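Local coordinates for DNA translocase coupling protein (Clostridium perfringens, PDB 6O1W) that probably binds DNA and ATP as the FtsK/SpoIIIE-type motor that couples plasmid DNA to the conjugation machinery in Clostridium perfringens, at residues 236-244 with 253-261; 52-60 with 74-85. All coordinates share one frame; numbering follows the deposited sequence.

Contact 1: residues 236-244 with 253-261; sequences LAELMDKTG and LVRIEGYTS
With CG of Lys242 set beside its own backbone N (chi1 -58°) and the chain bent at its last two torsions, the lysine passes along Leu253 and swings its ammonium to Glu257. The glutamate answers with CG anti to the backbone N (chi1 168°) and an extended chain beyond it, and the two side chains cross at about a right angle. Lys242 NZ lies 3.2 Å from Glu257 OE1, a salt bridge whose hydrogen bond strikes the oxygen from above the carboxylate plane, 62° out of it. The aliphatic part of the lysine is used as well: its CG rests 4.0 Å from Leu253 CD1, the two side chains sliding past each other in opposite directions, while CD brushes Val254.

Met240, a selenomethionine in the crystal, starts out facing away from helix 247-266 and is turned back by bends at chi2 and chi3. Its SE packs 3.9 Å from Glu257 CG, and its CE ends 4.0 Å from Thr260 CB, where the two side chains meet tip to tip. Met240 ends the short helix 237-240, which follows strand 229-233 of the P-loop ATPase core; this helix and the chain just after it pack against the long helix 247-266.

Leu253 lies against the carbonyls at the end of the short helix, its CD2 3.8 Å from Leu239 O and its CD1 near Asp241 O. Deeper in, Leu239 crosses Ile256 at about a right angle, Leu239 CD2 to Ile256 CG2 at 3.8 Å; Val185 of helix 185-209 touches Leu253 and Ile256, both on helix 247-266. Lys242 itself sits in the middle of an Asx turn, in which Asp241 OD1 accepts from Thr243 N at 3.2 Å and from Thr243 OG1 at 2.7 Å.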
loop_
_atom_site.group_PDB
_atom_site.type_symbol
_atom_site.label_atom_id
_atom_site.label_comp_id
_atom_site.label_asym_id
_atom_site.label_seq_id
_atom_site.Cartn_x
_atom_site.Cartn_y
_atom_site.Cartn_z
ATOM N N LEU A 236 7.827 6.900 -8.805
ATOM C CA LEU A 236 8.099 8.259 -8.319
ATOM C C LEU A 236 9.567 8.670 -8.516
ATOM O O LEU A 236 9.813 9.847 -8.782
ATOM C CB LEU A 236 7.685 8.431 -6.845
ATOM C CG LEU A 236 7.641 9.860 -6.240
ATOM C CD1 LEU A 236 6.757 10.806 -7.028
ATOM C CD2 LEU A 236 7.200 9.819 -4.808
ATOM N N ALA A 237 10.525 7.714 -8.427
ATOM C CA ALA A 237 11.960 8.006 -8.624
ATOM C C ALA A 237 12.259 8.635 -9.997
ATOM O O ALA A 237 13.153 9.462 -10.084
ATOM C CB ALA A 237 12.807 6.757 -8.415
ATOM N N GLU A 238 11.488 8.287 -11.044
ATOM C CA GLU A 238 11.638 8.857 -12.408
ATOM C C GLU A 238 11.345 10.387 -12.452
ATOM O O GLU A 238 11.842 11.089 -13.339
ATOM C CB GLU A 238 10.727 8.114 -13.400
ATOM C CG GLU A 238 11.211 6.695 -13.706
ATOM C CD GLU A 238 10.255 5.743 -14.408
ATOM O OE1 GLU A 238 9.126 6.153 -14.766
ATOM O OE2 GLU A 238 10.639 4.565 -14.583
ATOM N N LEU A 239 10.543 10.891 -11.491
ATOM C CA LEU A 239 10.211 12.313 -11.396
ATOM C C LEU A 239 11.005 13.013 -10.271
ATOM O O LEU A 239 11.252 14.211 -10.373
ATOM C CB LEU A 239 8.703 12.498 -11.110
ATOM C CG LEU A 239 7.676 12.082 -12.185
ATOM C CD1 LEU A 239 6.288 12.303 -11.685
ATOM C CD2 LEU A 239 7.857 12.869 -13.498
HETATM N N MSE A 240 11.332 12.290 -9.181
HETATM C CA MSE A 240 11.976 12.868 -7.996
HETATM C C MSE A 240 13.486 12.702 -7.926
HETATM O O MSE A 240 14.150 13.615 -7.444
HETATM C CB MSE A 240 11.339 12.335 -6.705
HETATM C CG MSE A 240 9.880 12.691 -6.552
HETATM SE SE MSE A 240 9.563 14.600 -6.334
HETATM C CE MSE A 240 7.814 14.755 -7.314
ATOM N N ASP A 241 14.027 11.543 -8.339
ATOM C CA ASP A 241 15.469 11.310 -8.287
ATOM C C ASP A 241 16.180 12.069 -9.407
ATOM O O ASP A 241 16.102 11.686 -10.578
ATOM C CB ASP A 241 15.814 9.814 -8.279
ATOM C CG ASP A 241 17.264 9.504 -7.962
ATOM O OD1 ASP A 241 18.160 10.200 -8.504
ATOM O OD2 ASP A 241 17.510 8.555 -7.187
ATOM N N LYS A 242 16.887 13.150 -9.020
ATOM C CA LYS A 242 17.601 14.064 -9.916
ATOM C C LYS A 242 19.133 13.869 -9.960
ATOM O O LYS A 242 19.804 14.617 -10.668
ATOM C CB LYS A 242 17.313 15.522 -9.471
ATOM C CG LYS A 242 15.841 15.913 -9.444
ATOM C CD LYS A 242 15.609 17.202 -8.633
ATOM C CE LYS A 242 14.438 17.083 -7.670
ATOM N NZ LYS A 242 13.127 16.872 -8.370
ATOM N N THR A 243 19.681 12.892 -9.225
ATOM C CA THR A 243 21.129 12.698 -9.016
ATOM C C THR A 243 22.073 12.714 -10.254
ATOM O O THR A 243 23.100 13.406 -10.188
ATOM C CB THR A 243 21.435 11.442 -8.199
ATOM O OG1 THR A 243 20.865 10.295 -8.822
ATOM C CG2 THR A 243 20.968 11.555 -6.757
ATOM N N GLY A 244 21.780 11.958 -11.314
ATOM C CA GLY A 244 22.701 11.854 -12.452
ATOM C C GLY A 244 22.367 12.556 -13.752
ATOM O O GLY A 244 23.091 12.388 -14.736
ATOM N N LEU A 253 12.873 18.699 -13.998
ATOM C CA LEU A 253 12.395 17.844 -12.885
ATOM C C LEU A 253 11.991 18.674 -11.654
ATOM O O LEU A 253 11.025 18.334 -10.986
ATOM C CB LEU A 253 13.424 16.760 -12.496
ATOM C CG LEU A 253 13.667 15.630 -13.527
ATOM C CD1 LEU A 253 14.665 14.615 -13.003
ATOM C CD2 LEU A 253 12.383 14.929 -13.919
ATOM N N VAL A 254 12.741 19.759 -11.367
ATOM C CA VAL A 254 12.453 20.706 -10.280
ATOM C C VAL A 254 11.092 21.351 -10.565
ATOM O O VAL A 254 10.267 21.421 -9.667
ATOM C CB VAL A 254 13.591 21.758 -10.082
ATOM C CG1 VAL A 254 13.161 22.905 -9.159
ATOM C CG2 VAL A 254 14.860 21.095 -9.554
ATOM N N ARG A 255 10.852 21.776 -11.813
ATOM C CA ARG A 255 9.597 22.404 -12.242
ATOM C C ARG A 255 8.444 21.413 -12.075
ATOM O O ARG A 255 7.449 21.764 -11.462
ATOM C CB ARG A 255 9.731 22.872 -13.697
ATOM C CG ARG A 255 9.069 24.208 -14.014
ATOM C CD ARG A 255 9.855 25.002 -15.055
ATOM N NE ARG A 255 10.076 24.253 -16.294
ATOM C CZ ARG A 255 11.242 24.159 -16.928
ATOM N NH1 ARG A 255 12.311 24.792 -16.467
ATOM N NH2 ARG A 255 11.345 23.433 -18.032
ATOM N N ILE A 256 8.625 20.148 -12.520
ATOM C CA ILE A 256 7.646 19.061 -12.368
ATOM C C ILE A 256 7.342 18.774 -10.884
ATOM O O ILE A 256 6.174 18.523 -10.547
ATOM C CB ILE A 256 8.093 17.782 -13.113
ATOM C CG1 ILE A 256 8.065 18.014 -14.631
ATOM C CG2 ILE A 256 7.217 16.557 -12.705
ATOM C CD1 ILE A 256 8.885 16.969 -15.481
ATOM N N GLU A 257 8.399 18.750 -10.015
ATOM C CA GLU A 257 8.239 18.512 -8.568
ATOM C C GLU A 257 7.377 19.640 -7.947
ATOM O O GLU A 257 6.520 19.361 -7.097
ATOM C CB GLU A 257 9.605 18.401 -7.874
ATOM C CG GLU A 257 9.550 18.453 -6.353
ATOM C CD GLU A 257 10.876 18.387 -5.618
ATOM O OE1 GLU A 257 11.908 18.820 -6.184
ATOM O OE2 GLU A 257 10.876 17.918 -4.458
ATOM N N GLY A 258 7.598 20.882 -8.409
ATOM C CA GLY A 258 6.839 22.049 -7.988
ATOM C C GLY A 258 5.375 21.875 -8.361
ATOM O O GLY A 258 4.485 22.191 -7.552
ATOM N N TYR A 259 5.112 21.290 -9.563
ATOM C CA TYR A 259 3.742 21.034 -10.007
ATOM C C TYR A 259 3.078 19.892 -9.227
ATOM O O TYR A 259 1.910 20.011 -8.867
ATOM C CB TYR A 259 3.645 20.774 -11.515
ATOM C CG TYR A 259 4.197 21.844 -12.435
ATOM C CD1 TYR A 259 4.048 23.199 -12.135
ATOM C CD2 TYR A 259 4.750 21.509 -13.666
ATOM C CE1 TYR A 259 4.487 24.187 -13.017
ATOM C CE2 TYR A 259 5.202 22.485 -14.545
ATOM C CZ TYR A 259 5.075 23.822 -14.217
ATOM O OH TYR A 259 5.524 24.774 -15.100
ATOM N N THR A 260 3.819 18.803 -8.960
ATOM C CA THR A 260 3.336 17.625 -8.220
ATOM C C THR A 260 2.974 17.989 -6.788
ATOM O O THR A 260 1.905 17.585 -6.321
ATOM C CB THR A 260 4.345 16.464 -8.304
ATOM O OG1 THR A 260 4.529 16.141 -9.679
ATOM C CG2 THR A 260 3.849 15.204 -7.602
ATOM N N SER A 261 3.838 18.784 -6.121
ATOM C CA SER A 261 3.673 19.269 -4.752
ATOM C C SER A 261 2.431 20.106 -4.616
ATOM O O SER A 261 1.650 19.861 -3.706
ATOM C CB SER A 261 4.889 20.094 -4.317
ATOM O OG SER A 261 6.011 19.240 -4.187
#

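Contact 2: residues 52-60 with 74-85; sequences PIETWKSYI and IEQGASKRIVII
Ile74 and Ile53 slide past each other in opposite directions, the methyl CD1 of Ile53 settling 3.7 Å from Ile74 CG2. With CG1 anti to the backbone N (chi1 -169°), Ile53 extends its CD1 toward the hairpin, where it also lies 3.7 Å from Val83 CG1, so that one methyl bridges both strands. The other branch of Ile74 ends at Ile60, just past helix 53-58, with Ile74 CD1 3.6 Å from Ile60 CG1, tip to tip.

Helix 53-58 thus lies on one face of the hairpin formed by strands 69-76 and 82-89, almost antiparallel to segment 74-76 (174°) with the axes 9.0 Å apart; strand 69-76 is the outermost strand and 82-89 its inner neighbour in a four-stranded antiparallel sheet.

Trp56 packs on Val83 and Ile85 of strand 82-89. Val83 CG2 sits over the six-membered ring, 3.5 Å from its centroid and 14° off the normal, a CH-pi contact, while Ile85 CD1 approaches the ring obliquely, 3.9 Å from Trp56 CZ3. Phe21 meets the indole edge-to-face, and Phe47 of the neighbouring strand 43-48 also packs against it. At the rim, the extended chain of Lys57 carries its CE to within 3.4 Å of Ile74 O.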
loop_
_atom_site.group_PDB
_atom_site.type_symbol
_atom_site.label_atom_id
_atom_site.label_comp_id
_atom_site.label_asym_id
_atom_site.label_seq_id
_atom_site.Cartn_x
_atom_site.Cartn_y
_atom_site.Cartn_z
ATOM N N PRO A 52 18.043 -25.608 22.650
ATOM C CA PRO A 52 18.707 -24.877 21.555
ATOM C C PRO A 52 17.744 -24.416 20.445
ATOM O O PRO A 52 16.709 -25.055 20.201
ATOM C CB PRO A 52 19.785 -25.861 21.049
ATOM C CG PRO A 52 19.434 -27.199 21.615
ATOM C CD PRO A 52 18.572 -26.987 22.809
ATOM N N ILE A 53 18.061 -23.280 19.817
ATOM C CA ILE A 53 17.271 -22.662 18.749
ATOM C C ILE A 53 16.951 -23.647 17.591
ATOM O O ILE A 53 15.847 -23.612 17.061
ATOM C CB ILE A 53 17.943 -21.346 18.243
ATOM C CG1 ILE A 53 17.026 -20.528 17.323
ATOM C CG2 ILE A 53 19.294 -21.614 17.555
ATOM C CD1 ILE A 53 15.992 -19.770 17.949
ATOM N N GLU A 54 17.916 -24.521 17.232
ATOM C CA GLU A 54 17.773 -25.518 16.169
ATOM C C GLU A 54 16.723 -26.569 16.543
ATOM O O GLU A 54 15.989 -27.018 15.663
ATOM C CB GLU A 54 19.122 -26.129 15.725
ATOM C CG GLU A 54 20.195 -26.217 16.804
ATOM C CD GLU A 54 20.972 -24.943 17.088
ATOM O OE1 GLU A 54 21.612 -24.403 16.157
ATOM O OE2 GLU A 54 20.941 -24.487 18.252
ATOM N N THR A 55 16.588 -26.880 17.846
ATOM C CA THR A 55 15.525 -27.767 18.319
ATOM C C THR A 55 14.136 -27.052 18.226
ATOM O O THR A 55 13.203 -27.640 17.686
ATOM C CB THR A 55 15.853 -28.351 19.677
ATOM O OG1 THR A 55 17.062 -29.096 19.534
ATOM C CG2 THR A 55 14.741 -29.291 20.192
ATOM N N TRP A 56 14.039 -25.757 18.641
ATOM C CA TRP A 56 12.804 -24.974 18.490
ATOM C C TRP A 56 12.409 -24.967 17.007
ATOM O O TRP A 56 11.222 -25.091 16.689
ATOM C CB TRP A 56 12.994 -23.498 18.942
ATOM C CG TRP A 56 12.978 -23.281 20.431
ATOM C CD1 TRP A 56 14.024 -23.418 21.292
ATOM C CD2 TRP A 56 11.860 -22.841 21.222
ATOM N NE1 TRP A 56 13.640 -23.065 22.570
ATOM C CE2 TRP A 56 12.312 -22.733 22.562
ATOM C CE3 TRP A 56 10.500 -22.595 20.942
ATOM C CZ2 TRP A 56 11.469 -22.338 23.608
ATOM C CZ3 TRP A 56 9.659 -22.229 21.981
ATOM C CH2 TRP A 56 10.142 -22.104 23.299
ATOM N N LYS A 57 13.406 -24.808 16.099
ATOM C CA LYS A 57 13.133 -24.747 14.659
ATOM C C LYS A 57 12.596 -26.068 14.125
ATOM O O LYS A 57 11.663 -26.064 13.323
ATOM C CB LYS A 57 14.346 -24.232 13.882
ATOM C CG LYS A 57 14.508 -22.713 14.104
ATOM C CD LYS A 57 15.644 -22.082 13.318
ATOM C CE LYS A 57 15.671 -20.598 13.580
ATOM N NZ LYS A 57 16.603 -19.878 12.680
ATOM N N SER A 58 13.108 -27.193 14.649
ATOM C CA SER A 58 12.614 -28.523 14.290
ATOM C C SER A 58 11.166 -28.716 14.772
ATOM O O SER A 58 10.390 -29.477 14.174
ATOM C CB SER A 58 13.498 -29.590 14.917
ATOM O OG SER A 58 14.695 -29.636 14.164
ATOM N N TYR A 59 10.812 -28.014 15.863
ATOM C CA TYR A 59 9.486 -28.135 16.429
ATOM C C TYR A 59 8.484 -27.181 15.860
ATOM O O TYR A 59 7.358 -27.253 16.305
ATOM C CB TYR A 59 9.552 -28.009 17.951
ATOM C CG TYR A 59 9.724 -29.342 18.634
ATOM C CD1 TYR A 59 10.974 -29.952 18.715
ATOM C CD2 TYR A 59 8.638 -29.996 19.208
ATOM C CE1 TYR A 59 11.149 -31.151 19.399
ATOM C CE2 TYR A 59 8.788 -31.238 19.833
ATOM C CZ TYR A 59 10.048 -31.806 19.933
ATOM O OH TYR A 59 10.201 -32.995 20.600
ATOM N N ILE A 60 8.848 -26.300 14.888
ATOM C CA ILE A 60 7.914 -25.296 14.316
ATOM C C ILE A 60 6.576 -25.934 13.833
ATOM O O ILE A 60 5.512 -25.467 14.262
ATOM C CB ILE A 60 8.563 -24.384 13.229
ATOM C CG1 ILE A 60 9.381 -23.265 13.907
ATOM C CG2 ILE A 60 7.513 -23.773 12.257
ATOM C CD1 ILE A 60 10.297 -22.432 12.904
ATOM N N ILE A 74 11.508 -17.600 14.135
ATOM C CA ILE A 74 12.035 -17.866 15.472
ATOM C C ILE A 74 13.464 -17.354 15.446
ATOM O O ILE A 74 14.210 -17.693 14.531
ATOM C CB ILE A 74 11.921 -19.330 15.981
ATOM C CG1 ILE A 74 10.475 -19.857 15.844
ATOM C CG2 ILE A 74 12.384 -19.424 17.440
ATOM C CD1 ILE A 74 10.085 -21.173 16.721
ATOM N N GLU A 75 13.825 -16.489 16.389
ATOM C CA GLU A 75 15.193 -15.963 16.499
ATOM C C GLU A 75 15.736 -16.070 17.917
ATOM O O GLU A 75 14.971 -16.012 18.882
ATOM C CB GLU A 75 15.301 -14.517 15.960
ATOM C CG GLU A 75 14.642 -13.442 16.813
ATOM C CD GLU A 75 14.732 -12.018 16.291
ATOM O OE1 GLU A 75 13.738 -11.537 15.696
ATOM O OE2 GLU A 75 15.788 -11.375 16.494
ATOM N N GLN A 76 17.061 -16.199 18.045
ATOM C CA GLN A 76 17.735 -16.206 19.334
ATOM C C GLN A 76 17.747 -14.749 19.826
ATOM O O GLN A 76 17.956 -13.837 19.025
ATOM C CB GLN A 76 19.174 -16.736 19.186
ATOM C CG GLN A 76 19.809 -17.180 20.512
ATOM C CD GLN A 76 19.474 -18.610 20.858
ATOM O OE1 GLN A 76 18.563 -18.897 21.645
ATOM N NE2 GLN A 76 20.211 -19.543 20.291
ATOM N N GLY A 77 17.463 -14.544 21.107
ATOM C CA GLY A 77 17.464 -13.224 21.729
ATOM C C GLY A 77 18.847 -12.848 22.229
ATOM O O GLY A 77 19.850 -13.277 21.639
ATOM N N ALA A 78 18.915 -12.063 23.342
ATOM C CA ALA A 78 20.181 -11.614 23.952
ATOM C C ALA A 78 21.140 -12.772 24.218
ATOM O O ALA A 78 22.298 -12.706 23.801
ATOM C CB ALA A 78 19.913 -10.863 25.247
ATOM N N SER A 79 20.643 -13.847 24.866
ATOM C CA SER A 79 21.443 -15.031 25.189
ATOM C C SER A 79 20.967 -16.268 24.437
ATOM O O SER A 79 19.967 -16.216 23.716
ATOM C CB SER A 79 21.401 -15.304 26.692
ATOM O OG SER A 79 20.232 -16.010 27.069
ATOM N N LYS A 80 21.660 -17.396 24.654
ATOM C CA LYS A 80 21.278 -18.665 24.062
ATOM C C LYS A 80 20.116 -19.303 24.870
ATOM O O LYS A 80 19.607 -20.356 24.487
ATOM C CB LYS A 80 22.502 -19.591 23.892
ATOM C CG LYS A 80 23.190 -19.466 22.517
ATOM C CD LYS A 80 23.917 -18.111 22.297
ATOM C CE LYS A 80 23.962 -17.689 20.848
ATOM N NZ LYS A 80 24.179 -16.226 20.707
ATOM N N ARG A 81 19.670 -18.621 25.956
ATOM C CA ARG A 81 18.531 -19.021 26.786
ATOM C C ARG A 81 17.222 -18.347 26.321
ATOM O O ARG A 81 16.156 -18.701 26.812
ATOM C CB ARG A 81 18.766 -18.647 28.252
ATOM C CG ARG A 81 19.677 -19.591 29.011
ATOM C CD ARG A 81 19.693 -19.214 30.483
ATOM N NE ARG A 81 18.584 -19.832 31.211
ATOM C CZ ARG A 81 18.681 -20.970 31.889
ATOM N NH1 ARG A 81 19.844 -21.608 31.969
ATOM N NH2 ARG A 81 17.621 -21.471 32.508
ATOM N N ILE A 82 17.306 -17.369 25.413
ATOM C CA ILE A 82 16.154 -16.590 24.956
ATOM C C ILE A 82 15.800 -16.850 23.502
ATOM O O ILE A 82 16.652 -16.710 22.621
ATOM C CB ILE A 82 16.362 -15.053 25.236
ATOM C CG1 ILE A 82 16.633 -14.737 26.752
ATOM C CG2 ILE A 82 15.230 -14.172 24.674
ATOM C CD1 ILE A 82 15.449 -14.888 27.760
ATOM N N VAL A 83 14.522 -17.183 23.252
ATOM C CA VAL A 83 13.991 -17.311 21.893
ATOM C C VAL A 83 12.852 -16.332 21.729
ATOM O O VAL A 83 12.115 -16.060 22.680
ATOM C CB VAL A 83 13.635 -18.740 21.386
ATOM C CG1 VAL A 83 14.836 -19.674 21.482
ATOM C CG2 VAL A 83 12.423 -19.312 22.104
ATOM N N ILE A 84 12.751 -15.764 20.549
ATOM C CA ILE A 84 11.753 -14.765 20.194
ATOM C C ILE A 84 11.031 -15.307 18.982
ATOM O O ILE A 84 11.673 -15.581 17.963
ATOM C CB ILE A 84 12.420 -13.392 19.882
ATOM C CG1 ILE A 84 13.219 -12.857 21.106
ATOM C CG2 ILE A 84 11.370 -12.381 19.357
ATOM C CD1 ILE A 84 14.119 -11.638 20.871
ATOM N N ILE A 85 9.711 -15.474 19.101
ATOM C CA ILE A 85 8.877 -16.002 18.030
ATOM C C ILE A 85 8.007 -14.862 17.518
ATOM O O ILE A 85 7.390 -14.155 18.328
ATOM C CB ILE A 85 7.997 -17.173 18.552
ATOM C CG1 ILE A 85 8.845 -18.288 19.218
ATOM C CG2 ILE A 85 7.070 -17.749 17.439
ATOM C CD1 ILE A 85 8.035 -19.312 19.998
#

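In the fold
The two contacts lie in separate parts of the fold, consistent with a modular construction. Contact 2 comes first along the chain and is complete before contact 1 begins; their centres lie 46 Å apart and their nearest atoms about 30 Å, without touching. They share no sheet: contact 2 joins helix 53-58 to the four-stranded antiparallel sheet near the N-terminus, whereas contact 1 joins two helices beside the ten-stranded mixed sheet of the FtsK/SpoIIIE-type ATPase, probably the motor part. Contact 1 is the nearer to the ATP site, which holds no nucleotide here: the side chain of Glu238 is about 9 Å from that of Lys142, a residue that binds ATP in another structure of the protein.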